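Local coordinates for actinorhodin polyketide putative beta-ketoacyl synthase 2 (Streptomyces coelicolor A3, PDB 1TQY), which serves as the chain length factor of the actinorhodin polyketide synthase, a ketosynthase-like subunit that probably helps to set the length of the growing polyketide, at residues Ala216-Pro219 with Asp220-Tyr223; Ala222-Pro225 with Phe226-Arg229; Glu316-Ala319 with Ile320-Phe324; Ser370-Arg373 with Glu374-Ile377; Asp378-Gly382 with Glu383-Thr387. All blocks are in the same frame, centred on the assembly; numbering follows the deposited sequence.

Contact 1 (Ala216-Pro219 with Asp220-Tyr223); sequences ATDP and DRAY
Arg221 and Asp218 are joined through their backbones, the N-H of Arg221 donating to Asp218 O at 2.8 Å. The bond closes a tight turn with Pro219 and Asp220 at its corners, and the proline ring suits the first corner because it already restricts phi to the value needed. Asp218 adds its side chain to the same bend: with CG anti to its own N (chi1 -177°), the carboxylate folds back beside the carbonyl, and OD1 receives a weak hydrogen bond from Asp220 N at 3.3 Å. Its other oxygen, OD2, rests against the aliphatic start of Arg221, 3.7 Å from CG, while the guanidinium of that arginine runs off to Gly367 O and to Asp227. Across the mouth of the bend the two small alanines meet methyl to methyl, Ala216 CB lying 3.5 Å from Ala222 CB, and Ala222 continues inward onto Leu55 and Val234. A water knits the outgoing chain to the corner, donating to Pro219 O at 2.8 Å and accepting from Tyr223 N at 2.7 Å. Further out, His38 NE2 is hydrogen-bonded to Asp220 OD1 and so helps to fix that carboxylate. The turn lies at the surface, in the long loop between helix 201-208 and strand 238-246. Its two carboxylates stand nearly perpendicular, 80° apart, with Asp218 OD1 and Asp220 OD2 separated by 3.8 Å; their mutual repulsion would probably raise the proton affinity of the pair, an effect that the backbone N-H and His38 should partly offset.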
loop_
_atom_site.group_PDB
_atom_site.type_symbol
_atom_site.label_atom_id
_atom_site.label_comp_id
_atom_site.label_asym_id
_atom_site.label_seq_id
_atom_site.Cartn_x
_atom_site.Cartn_y
_atom_site.Cartn_z
ATOM N N ALA B 216 30.325 -8.174 0.485
ATOM C CA ALA B 216 31.389 -8.407 1.467
ATOM C C ALA B 216 31.197 -9.748 2.186
ATOM O O ALA B 216 30.118 -10.325 2.131
ATOM C CB ALA B 216 31.406 -7.273 2.493
ATOM N N THR B 217 32.237 -10.235 2.859
ATOM C CA THR B 217 32.125 -11.489 3.601
ATOM C C THR B 217 32.422 -11.241 5.077
ATOM O O THR B 217 32.212 -12.114 5.912
ATOM C CB THR B 217 33.087 -12.582 3.060
ATOM O OG1 THR B 217 34.437 -12.100 3.090
ATOM C CG2 THR B 217 32.706 -12.973 1.628
ATOM N N ASP B 218 32.923 -10.049 5.385
ATOM C CA ASP B 218 33.237 -9.660 6.763
ATOM C C ASP B 218 32.033 -8.899 7.306
ATOM O O ASP B 218 31.815 -7.740 6.963
ATOM C CB ASP B 218 34.479 -8.757 6.784
ATOM C CG ASP B 218 34.902 -8.362 8.192
ATOM O OD1 ASP B 218 34.311 -8.867 9.175
ATOM O OD2 ASP B 218 35.839 -7.545 8.318
ATOM N N PRO B 219 31.240 -9.542 8.171
ATOM C CA PRO B 219 30.042 -8.953 8.777
ATOM C C PRO B 219 30.265 -7.610 9.463
ATOM O O PRO B 219 29.367 -6.776 9.487
ATOM C CB PRO B 219 29.588 -10.024 9.765
ATOM C CG PRO B 219 30.039 -11.282 9.127
ATOM C CD PRO B 219 31.435 -10.920 8.650
ATOM N N ASP B 220 31.454 -7.405 10.028
ATOM C CA ASP B 220 31.743 -6.151 10.711
ATOM C C ASP B 220 32.035 -5.030 9.734
ATOM O O ASP B 220 32.034 -3.861 10.117
ATOM C CB ASP B 220 32.953 -6.274 11.636
ATOM C CG ASP B 220 32.797 -7.361 12.664
ATOM O OD1 ASP B 220 31.741 -7.418 13.334
ATOM O OD2 ASP B 220 33.749 -8.157 12.816
ATOM N N ARG B 221 32.297 -5.376 8.478
ATOM C CA ARG B 221 32.631 -4.359 7.488
ATOM C C ARG B 221 31.945 -4.547 6.145
ATOM O O ARG B 221 32.596 -4.554 5.101
ATOM C CB ARG B 221 34.150 -4.329 7.279
ATOM C CG ARG B 221 34.962 -3.929 8.498
ATOM C CD ARG B 221 35.867 -2.761 8.151
ATOM N NE ARG B 221 35.230 -1.488 8.424
ATOM C CZ ARG B 221 35.609 -0.322 7.909
ATOM N NH1 ARG B 221 36.635 -0.252 7.069
ATOM N NH2 ARG B 221 34.955 0.784 8.251
ATOM N N ALA B 222 30.627 -4.675 6.170
ATOM C CA ALA B 222 29.877 -4.872 4.938
ATOM C C ALA B 222 28.871 -3.755 4.695
ATOM O O ALA B 222 28.640 -3.343 3.557
ATOM C CB ALA B 222 29.162 -6.220 4.978
ATOM N N TYR B 223 28.265 -3.276 5.769
ATOM C CA TYR B 223 27.285 -2.213 5.657
ATOM C C TYR B 223 27.890 -1.007 6.345
ATOM O O TYR B 223 27.825 -0.865 7.564
ATOM C CB TYR B 223 25.971 -2.654 6.310
ATOM C CG TYR B 223 24.842 -1.658 6.206
ATOM C CD1 TYR B 223 24.783 -0.727 5.164
ATOM C CD2 TYR B 223 23.813 -1.665 7.142
ATOM C CE1 TYR B 223 23.724 0.171 5.066
ATOM C CE2 TYR B 223 22.755 -0.777 7.051
ATOM C CZ TYR B 223 22.715 0.139 6.011
ATOM O OH TYR B 223 21.657 1.013 5.922
HETATM O O HOH W 1 28.677 -4.383 8.221
#

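Contact 2 (Ala222-Pro225 with Phe226-Arg229); sequences AYLP and FDER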
loop_
_atom_site.group_PDB
_atom_site.type_symbol
_atom_site.label_atom_id
_atom_site.label_comp_id
_atom_site.label_asym_id
_atom_site.label_seq_id
_atom_site.Cartn_x
_atom_site.Cartn_y
_atom_site.Cartn_z
ATOM N N ALA B 222 30.627 -4.675 6.170
ATOM C CA ALA B 222 29.877 -4.872 4.938
ATOM C C ALA B 222 28.871 -3.755 4.695
ATOM O O ALA B 222 28.640 -3.343 3.557
ATOM C CB ALA B 222 29.162 -6.220 4.978
ATOM N N TYR B 223 28.265 -3.276 5.769
ATOM C CA TYR B 223 27.285 -2.213 5.657
ATOM C C TYR B 223 27.890 -1.007 6.345
ATOM O O TYR B 223 27.825 -0.865 7.564
ATOM C CB TYR B 223 25.971 -2.654 6.310
ATOM C CG TYR B 223 24.842 -1.658 6.206
ATOM C CD1 TYR B 223 24.783 -0.727 5.164
ATOM C CD2 TYR B 223 23.813 -1.665 7.142
ATOM C CE1 TYR B 223 23.724 0.171 5.066
ATOM C CE2 TYR B 223 22.755 -0.777 7.051
ATOM C CZ TYR B 223 22.715 0.139 6.011
ATOM O OH TYR B 223 21.657 1.013 5.922
ATOM N N LEU B 224 28.481 -0.134 5.536
ATOM C CA LEU B 224 29.175 1.037 6.044
ATOM C C LEU B 224 28.683 2.364 5.479
ATOM O O LEU B 224 29.382 3.020 4.714
ATOM C CB LEU B 224 30.673 0.861 5.757
ATOM C CG LEU B 224 31.289 -0.451 6.269
ATOM C CD1 LEU B 224 32.724 -0.588 5.764
ATOM C CD2 LEU B 224 31.252 -0.470 7.786
ATOM N N PRO B 225 27.468 2.782 5.854
ATOM C CA PRO B 225 26.966 4.057 5.330
ATOM C C PRO B 225 27.830 5.256 5.740
ATOM O O PRO B 225 28.186 5.408 6.908
ATOM C CB PRO B 225 25.546 4.131 5.901
ATOM C CG PRO B 225 25.665 3.391 7.202
ATOM C CD PRO B 225 26.502 2.182 6.792
ATOM N N PHE B 226 28.168 6.085 4.758
ATOM C CA PHE B 226 28.982 7.286 4.956
ATOM C C PHE B 226 30.479 7.011 5.130
ATOM O O PHE B 226 31.262 7.938 5.330
ATOM C CB PHE B 226 28.456 8.119 6.140
ATOM C CG PHE B 226 27.047 8.633 5.946
ATOM C CD1 PHE B 226 26.040 8.301 6.843
ATOM C CD2 PHE B 226 26.720 9.412 4.839
ATOM C CE1 PHE B 226 24.728 8.746 6.650
ATOM C CE2 PHE B 226 25.414 9.862 4.634
ATOM C CZ PHE B 226 24.418 9.522 5.535
ATOM N N ASP B 227 30.879 5.743 5.048
ATOM C CA ASP B 227 32.296 5.387 5.158
ATOM C C ASP B 227 32.900 5.386 3.758
ATOM O O ASP B 227 32.222 5.032 2.784
ATOM C CB ASP B 227 32.452 3.995 5.765
ATOM C CG ASP B 227 33.892 3.654 6.076
ATOM O OD1 ASP B 227 34.289 3.717 7.261
ATOM O OD2 ASP B 227 34.636 3.330 5.131
ATOM N N GLU B 228 34.173 5.755 3.643
ATOM C CA GLU B 228 34.798 5.775 2.323
ATOM C C GLU B 228 34.826 4.393 1.687
ATOM O O GLU B 228 34.951 4.275 0.474
ATOM C CB GLU B 228 36.213 6.351 2.401
ATOM C CG GLU B 228 37.160 5.587 3.283
ATOM C CD GLU B 228 38.578 6.110 3.156
ATOM O OE1 GLU B 228 38.764 7.346 3.257
ATOM O OE2 GLU B 228 39.497 5.283 2.958
ATOM N N ARG B 229 34.694 3.348 2.500
ATOM C CA ARG B 229 34.685 1.988 1.966
ATOM C C ARG B 229 33.259 1.460 1.685
ATOM O O ARG B 229 33.083 0.281 1.387
ATOM C CB ARG B 229 35.408 1.024 2.922
ATOM C CG ARG B 229 36.910 1.288 3.112
ATOM C CD ARG B 229 37.697 1.172 1.801
ATOM N NE ARG B 229 39.129 1.415 1.987
ATOM C CZ ARG B 229 39.954 0.608 2.652
ATOM N NH1 ARG B 229 39.489 -0.509 3.196
ATOM N NH2 ARG B 229 41.244 0.914 2.772
#
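Leu224 and Asp227 face each other across a type II beta turn, Leu224 CB lying 3.6 Å from Asp227 CB. Their backbones are linked by the bond from Asp227 N to Leu224 O at 3.1 Å. Pro225 and Phe226 form the corners. Proline fits the first, but Phe226 takes the second with a positive phi of 77°, a place more often given to glycine; the price is a close approach of its CB to Pro225 O, at 2.8 Å. What Phe226 gains is burial: its ring leaves the corner beside the proline, with CD1 4.3 Å from Pro225 CB, and packs on Glu316 and Ala317 of helix 310-324, while its N-H is taken up by Asp313 OD2. Leu224 has CG beside its own N (chi1 -54°), and its CD1 comes within 4.2 Å of Arg229 CB, beyond the turn. Asp227 divides its carboxylate between two tasks. OD1 accepts from Arg221 and from the N-H groups of Thr369 and Ser370, whereas OD2 turns back on its own chain in an Asx turn, using its anti lone pair to accept from Arg229 N at 2.6 Å. Aspartate suits this place because its short side chain can serve both directions at once. Pro225 CD, at the first corner, rests over one face of the Tyr223 ring, which precedes the turn, 3.7 Å above its plane and displaced toward the rim.

Contact 3 (Glu316-Ala319 with Ile320-Phe324); sequences EARA and IGRVF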
loop_
_atom_site.group_PDB
_atom_site.type_symbol
_atom_site.label_atom_id
_atom_site.label_comp_id
_atom_site.label_asym_id
_atom_site.label_seq_id
_atom_site.Cartn_x
_atom_site.Cartn_y
_atom_site.Cartn_z
ATOM N N GLU B 316 22.553 12.150 0.416
ATOM C CA GLU B 316 21.974 12.390 1.732
ATOM C C GLU B 316 22.770 13.354 2.605
ATOM O O GLU B 316 22.189 14.207 3.278
ATOM C CB GLU B 316 21.783 11.080 2.494
ATOM C CG GLU B 316 21.307 11.319 3.924
ATOM C CD GLU B 316 20.759 10.080 4.592
ATOM O OE1 GLU B 316 21.422 9.023 4.527
ATOM O OE2 GLU B 316 19.662 10.177 5.186
ATOM N N ALA B 317 24.093 13.201 2.617
ATOM C CA ALA B 317 24.955 14.067 3.418
ATOM C C ALA B 317 24.815 15.504 2.934
ATOM O O ALA B 317 24.882 16.452 3.713
ATOM C CB ALA B 317 26.397 13.618 3.290
ATOM N N ARG B 318 24.607 15.646 1.632
ATOM C CA ARG B 318 24.461 16.953 1.021
ATOM C C ARG B 318 23.122 17.587 1.432
ATOM O O ARG B 318 23.071 18.776 1.748
ATOM C CB ARG B 318 24.592 16.800 -0.498
ATOM C CG ARG B 318 24.875 18.067 -1.272
ATOM C CD ARG B 318 25.621 17.735 -2.567
ATOM N NE ARG B 318 24.937 16.730 -3.374
ATOM C CZ ARG B 318 25.501 15.615 -3.842
ATOM N NH1 ARG B 318 26.771 15.345 -3.583
ATOM N NH2 ARG B 318 24.792 14.766 -4.575
ATOM N N ALA B 319 22.044 16.803 1.467
ATOM C CA ALA B 319 20.757 17.363 1.863
ATOM C C ALA B 319 20.795 17.761 3.331
ATOM O O ALA B 319 20.315 18.835 3.706
ATOM C CB ALA B 319 19.623 16.363 1.611
ATOM N N ILE B 320 21.361 16.904 4.172
ATOM C CA ILE B 320 21.457 17.219 5.600
ATOM C C ILE B 320 22.290 18.497 5.789
ATOM O O ILE B 320 21.910 19.387 6.552
ATOM C CB ILE B 320 22.096 16.046 6.389
ATOM C CG1 ILE B 320 21.203 14.805 6.272
ATOM C CG2 ILE B 320 22.258 16.423 7.862
ATOM C CD1 ILE B 320 21.779 13.553 6.896
ATOM N N GLY B 321 23.414 18.594 5.078
ATOM C CA GLY B 321 24.264 19.771 5.192
ATOM C C GLY B 321 23.560 21.061 4.809
ATOM O O GLY B 321 23.736 22.100 5.452
ATOM N N ARG B 322 22.756 20.995 3.754
ATOM C CA ARG B 322 22.022 22.162 3.292
ATOM C C ARG B 322 20.981 22.643 4.297
ATOM O O ARG B 322 20.671 23.833 4.358
ATOM C CB ARG B 322 21.368 21.865 1.937
ATOM C CG ARG B 322 22.403 21.661 0.849
ATOM C CD ARG B 322 21.823 21.212 -0.487
ATOM N NE ARG B 322 22.886 21.146 -1.494
ATOM C CZ ARG B 322 22.740 20.675 -2.726
ATOM N NH1 ARG B 322 21.559 20.219 -3.125
ATOM N NH2 ARG B 322 23.783 20.641 -3.548
ATOM N N VAL B 323 20.450 21.735 5.104
ATOM C CA VAL B 323 19.452 22.147 6.084
ATOM C C VAL B 323 20.066 22.579 7.420
ATOM O O VAL B 323 19.705 23.624 7.964
ATOM C CB VAL B 323 18.419 21.021 6.343
ATOM C CG1 VAL B 323 17.420 21.450 7.422
ATOM C CG2 VAL B 323 17.693 20.691 5.054
ATOM N N PHE B 324 21.004 21.793 7.931
ATOM C CA PHE B 324 21.628 22.100 9.209
ATOM C C PHE B 324 23.067 22.614 9.109
ATOM O O PHE B 324 23.684 22.900 10.135
ATOM C CB PHE B 324 21.596 20.851 10.098
ATOM C CG PHE B 324 20.243 20.199 10.175
ATOM C CD1 PHE B 324 19.254 20.701 11.015
ATOM C CD2 PHE B 324 19.949 19.100 9.380
ATOM C CE1 PHE B 324 17.981 20.115 11.057
ATOM C CE2 PHE B 324 18.683 18.506 9.412
ATOM C CZ PHE B 324 17.698 19.013 10.253
#
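Gly321 N donates to Ala317 O at 2.9 Å, one rung of the i to i+4 ladder that runs through the last turns of helix 310-324. On the inner flank, Ile320 folds back over the preceding turn: CG1 sits 3.2 Å from Glu316 O, and CD1 meets Glu316 CG at 3.7 Å. Glu316 is extended, its CG anti to the backbone N (chi1 174°), which leaves CG against the isoleucine and carries the carboxylate away from it, to the backbone N-H groups of Asp305 and Gly306. Leu395 and Val302 receive Ile320 on neighbouring strands, as expected for the connecting helix of the beta-alpha-beta unit 301-332 in this thiolase-like fold. On the exposed flank, Arg318 and Arg322 lie side by side and point the same way. Arg318 CG stands 3.4 Å above the guanidinium plane of Arg322, toward its rim, and the two guanidinium planes are turned 49° apart. The long methylene chains suit this flank, since they can pack while their ends reach outward. With Arg318 NE only 4.1 Å from Arg322 NH2, the like charges should repel mildly, a cost that solvent probably reduces on this exposed flank.

Contact 4 (Ser370-Arg373 with Glu374-Ile377); sequences SVPR and EYGI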
loop_
_atom_site.group_PDB
_atom_site.type_symbol
_atom_site.label_atom_id
_atom_site.label_comp_id
_atom_site.label_asym_id
_atom_site.label_seq_id
_atom_site.Cartn_x
_atom_site.Cartn_y
_atom_site.Cartn_z
ATOM N N SER B 370 35.999 5.597 8.766
ATOM C CA SER B 370 36.492 6.824 8.128
ATOM C C SER B 370 35.474 7.476 7.205
ATOM O O SER B 370 35.137 6.960 6.141
ATOM C CB SER B 370 37.819 6.587 7.378
ATOM O OG SER B 370 37.670 5.752 6.249
ATOM N N VAL B 371 34.986 8.627 7.644
ATOM C CA VAL B 371 34.003 9.380 6.891
ATOM C C VAL B 371 34.696 10.440 6.030
ATOM O O VAL B 371 35.441 11.276 6.543
ATOM C CB VAL B 371 33.001 10.071 7.849
ATOM C CG1 VAL B 371 32.022 10.932 7.070
ATOM C CG2 VAL B 371 32.255 9.010 8.654
ATOM N N PRO B 372 34.479 10.394 4.704
ATOM C CA PRO B 372 35.068 11.345 3.758
ATOM C C PRO B 372 34.700 12.781 4.114
ATOM O O PRO B 372 33.534 13.079 4.398
ATOM C CB PRO B 372 34.453 10.938 2.426
ATOM C CG PRO B 372 34.214 9.480 2.588
ATOM C CD PRO B 372 33.721 9.346 4.005
ATOM N N ARG B 373 35.692 13.667 4.082
ATOM C CA ARG B 373 35.489 15.087 4.376
ATOM C C ARG B 373 34.393 15.628 3.459
ATOM O O ARG B 373 33.649 16.546 3.817
ATOM C CB ARG B 373 36.815 15.842 4.153
ATOM C CG ARG B 373 36.714 17.374 4.075
ATOM C CD ARG B 373 36.108 17.977 5.330
ATOM N NE ARG B 373 35.914 19.428 5.235
ATOM C CZ ARG B 373 36.891 20.330 5.311
ATOM N NH1 ARG B 373 38.147 19.936 5.484
ATOM N NH2 ARG B 373 36.612 21.627 5.226
ATOM N N GLU B 374 34.299 15.034 2.272
ATOM C CA GLU B 374 33.309 15.422 1.273
ATOM C C GLU B 374 31.895 15.461 1.860
ATOM O O GLU B 374 31.146 16.411 1.633
ATOM C CB GLU B 374 33.360 14.433 0.095
ATOM C CG GLU B 374 32.371 14.707 -1.040
ATOM C CD GLU B 374 32.152 13.491 -1.945
ATOM O OE1 GLU B 374 33.137 12.782 -2.254
ATOM O OE2 GLU B 374 30.991 13.252 -2.358
ATOM N N TYR B 375 31.530 14.435 2.626
ATOM C CA TYR B 375 30.184 14.377 3.212
ATOM C C TYR B 375 29.879 15.486 4.212
ATOM O O TYR B 375 28.713 15.836 4.441
ATOM C CB TYR B 375 29.945 13.010 3.869
ATOM C CG TYR B 375 30.087 11.842 2.912
ATOM C CD1 TYR B 375 30.026 12.038 1.531
ATOM C CD2 TYR B 375 30.236 10.539 3.384
ATOM C CE1 TYR B 375 30.109 10.970 0.644
ATOM C CE2 TYR B 375 30.316 9.463 2.499
ATOM C CZ TYR B 375 30.249 9.695 1.129
ATOM O OH TYR B 375 30.298 8.639 0.248
ATOM N N GLY B 376 30.930 16.023 4.823
ATOM C CA GLY B 376 30.758 17.092 5.790
ATOM C C GLY B 376 29.711 16.802 6.852
ATOM O O GLY B 376 28.801 17.595 7.053
ATOM N N ILE B 377 29.822 15.670 7.539
ATOM C CA ILE B 377 28.843 15.356 8.566
ATOM C C ILE B 377 29.498 15.005 9.892
ATOM O O ILE B 377 30.640 14.549 9.932
ATOM C CB ILE B 377 27.936 14.179 8.159
ATOM C CG1 ILE B 377 28.776 12.925 7.934
ATOM C CG2 ILE B 377 27.158 14.538 6.899
ATOM C CD1 ILE B 377 27.942 11.688 7.647
#
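A short 3-10 turn leads toward strand 378-379, and in it the ring of Tyr375 lies flat beneath Pro372. The two side chains run alongside each other, so that the pyrrolidine covers one face of the phenol: Pro372 CG makes a CH-pi contact 4.3 Å from the ring centroid and 25° off its normal, while CD approaches the rim, 3.7 Å from Tyr375 CE2. Proline is apt here, since its compact ring presents C-H groups to the face of the phenol and its carbonyl accepts the first bond of the turn. With chi1 -59°, Tyr375 CG lies beside its own backbone N, which brings the ring under the proline. Val371 CG1 comes obliquely to the ring, 4.1 Å from Tyr375 CD2, and also touches Ile377 CG1 at 3.9 Å, the two aliphatic chains crossing at about a right angle. The 3-10 character is plain in the backbone, where Tyr375 N donates to Pro372 O at 3.0 Å and Gly376 N to Arg373 O at 2.9 Å, both spanning three residues. Gly376 then takes a positive phi of 50°, easy for glycine, and turns the chain out toward the strand. Arg326 also reaches the carbonyls of Arg373 and Glu374. Beneath the turn, Tyr375 and Ile377 pack on Ala317 of helix 310-324 and on Phe226.

Contact 5 (Asp378-Gly382 with Glu383-Thr387); sequences DLVLG and EPRST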
loop_
_atom_site.group_PDB
_atom_site.type_symbol
_atom_site.label_atom_id
_atom_site.label_comp_id
_atom_site.label_asym_id
_atom_site.label_seq_id
_atom_site.Cartn_x
_atom_site.Cartn_y
_atom_site.Cartn_z
ATOM N N ASP B 378 28.778 15.240 10.983
ATOM C CA ASP B 378 29.277 14.909 12.310
ATOM C C ASP B 378 28.644 13.565 12.687
ATOM O O ASP B 378 27.585 13.537 13.305
ATOM C CB ASP B 378 28.868 16.002 13.308
ATOM C CG ASP B 378 29.269 15.672 14.744
ATOM O OD1 ASP B 378 30.143 14.802 14.947
ATOM O OD2 ASP B 378 28.720 16.295 15.673
ATOM N N LEU B 379 29.279 12.458 12.297
ATOM C CA LEU B 379 28.748 11.118 12.596
ATOM C C LEU B 379 29.067 10.628 14.000
ATOM O O LEU B 379 30.189 10.782 14.468
ATOM C CB LEU B 379 29.295 10.073 11.619
ATOM C CG LEU B 379 28.390 9.479 10.537
ATOM C CD1 LEU B 379 29.067 8.221 9.987
ATOM C CD2 LEU B 379 27.024 9.128 11.097
ATOM N N VAL B 380 28.080 10.031 14.663
ATOM C CA VAL B 380 28.285 9.486 15.999
ATOM C C VAL B 380 28.771 8.046 15.839
ATOM O O VAL B 380 28.004 7.161 15.462
ATOM C CB VAL B 380 26.983 9.482 16.819
ATOM C CG1 VAL B 380 27.271 8.970 18.220
ATOM C CG2 VAL B 380 26.407 10.901 16.899
ATOM N N LEU B 381 30.047 7.817 16.132
ATOM C CA LEU B 381 30.640 6.496 15.992
ATOM C C LEU B 381 31.137 5.900 17.301
ATOM O O LEU B 381 31.468 6.621 18.240
ATOM C CB LEU B 381 31.809 6.555 15.007
ATOM C CG LEU B 381 31.531 7.142 13.624
ATOM C CD1 LEU B 381 32.854 7.362 12.886
ATOM C CD2 LEU B 381 30.629 6.221 12.845
ATOM N N GLY B 382 31.186 4.572 17.355
ATOM C CA GLY B 382 31.663 3.901 18.551
ATOM C C GLY B 382 30.713 3.889 19.735
ATOM O O GLY B 382 29.802 3.066 19.807
ATOM N N GLU B 383 30.926 4.804 20.671
ATOM C CA GLU B 383 30.101 4.880 21.865
ATOM C C GLU B 383 28.936 5.864 21.727
ATOM O O GLU B 383 28.976 6.789 20.913
ATOM C CB GLU B 383 30.976 5.264 23.066
ATOM C CG GLU B 383 32.157 4.307 23.326
ATOM C CD GLU B 383 31.735 2.845 23.479
ATOM O OE1 GLU B 383 30.807 2.558 24.279
ATOM O OE2 GLU B 383 32.338 1.976 22.800
ATOM N N PRO B 384 27.868 5.663 22.515
ATOM C CA PRO B 384 26.723 6.574 22.436
ATOM C C PRO B 384 27.199 7.947 22.896
ATOM O O PRO B 384 28.044 8.045 23.787
ATOM C CB PRO B 384 25.719 5.959 23.410
ATOM C CG PRO B 384 26.059 4.492 23.377
ATOM C CD PRO B 384 27.570 4.522 23.398
ATOM N N ARG B 385 26.679 9.000 22.286
ATOM C CA ARG B 385 27.081 10.342 22.671
ATOM C C ARG B 385 26.000 10.894 23.585
ATOM O O ARG B 385 24.848 11.038 23.181
ATOM C CB ARG B 385 27.229 11.216 21.427
ATOM C CG ARG B 385 27.860 12.569 21.677
ATOM C CD ARG B 385 27.886 13.388 20.394
ATOM N NE ARG B 385 28.705 12.763 19.355
ATOM C CZ ARG B 385 28.972 13.322 18.180
ATOM N NH1 ARG B 385 28.482 14.520 17.888
ATOM N NH2 ARG B 385 29.744 12.692 17.303
ATOM N N SER B 386 26.377 11.194 24.824
ATOM C CA SER B 386 25.432 11.710 25.803
ATOM C C SER B 386 25.219 13.217 25.701
ATOM O O SER B 386 25.812 13.989 26.456
ATOM C CB SER B 386 25.897 11.340 27.213
ATOM O OG SER B 386 27.255 11.706 27.410
ATOM N N THR B 387 24.358 13.623 24.770
ATOM C CA THR B 387 24.040 15.034 24.542
ATOM C C THR B 387 22.630 15.367 25.024
ATOM O O THR B 387 22.200 16.521 24.957
ATOM C CB THR B 387 24.081 15.382 23.046
ATOM O OG1 THR B 387 22.948 14.793 22.392
ATOM C CG2 THR B 387 25.344 14.849 22.406
#
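Both Asp378 and Arg385 carry CG anti to the backbone N (chi1 176° and -170°), and these extended starts send the two side chains at each other from opposite directions. A bend at chi3 of the arginine then presents its guanidinium end-on to the carboxylate. The result is a two-pronged salt bridge: NH1 of Arg385 donates to Asp378 OD2 at 2.8 Å and NH2 to Asp378 OD1 at 3.2 Å, with a further weak bond from NH1 to OD1 at 3.4 Å. Both oxygens lie close to the guanidinium plane, but the carboxylate is turned 30° out of that plane, so the fork is slightly twisted. Two donors and two acceptors in this arrangement fix the rotation of both groups, a role that suits the flat, two-armed end of arginine. Val380 lies under the same arginine. Its CG2 stands 3.6 Å from one face of the guanidinium, offset toward the rim, while its CG1 meets Arg385 CB at 3.9 Å; a branched side chain can thus support both the beginning and the end of the long one. The chain can return on itself because Gly382 accepts a positive phi, and Glu383 O then comes to 3.9 Å from Val380 CG1. Asp378 and Val380 share backbone bonds with Val331, so the bridge begins beside strand 330-332, against which Val380 and Arg385 also pack at Thr332 and Pro330; Arg385 is bonded through its backbone to Ile362, beyond helix 345-359, and the chain then proceeds to strand 391-398.

Contacts 1 and 2 run into each other, sharing Ala222 and Tyr223, and the salt bridge from Arg221 NH2 to Asp227 OD1 (3.2 Å) ties them. Contact 2 is the common neighbour: it touches contact 4 where Glu228 N meets Ser370 O at 2.9 Å, contact 3 where Phe226 CE2 meets Ala317 CB at 4.1 Å, and contact 5 where Phe226 CB meets Leu379 CD1 at 3.9 Å. Contact 4 joins contact 5 through Val371 CG2 and Leu379 CD1, 3.5 Å apart. Contacts 3 and 5 do not touch, their nearest atoms about 7 Å apart. The bound sodium ion lies about 10 Å from the side chain of Pro219 in contact 1.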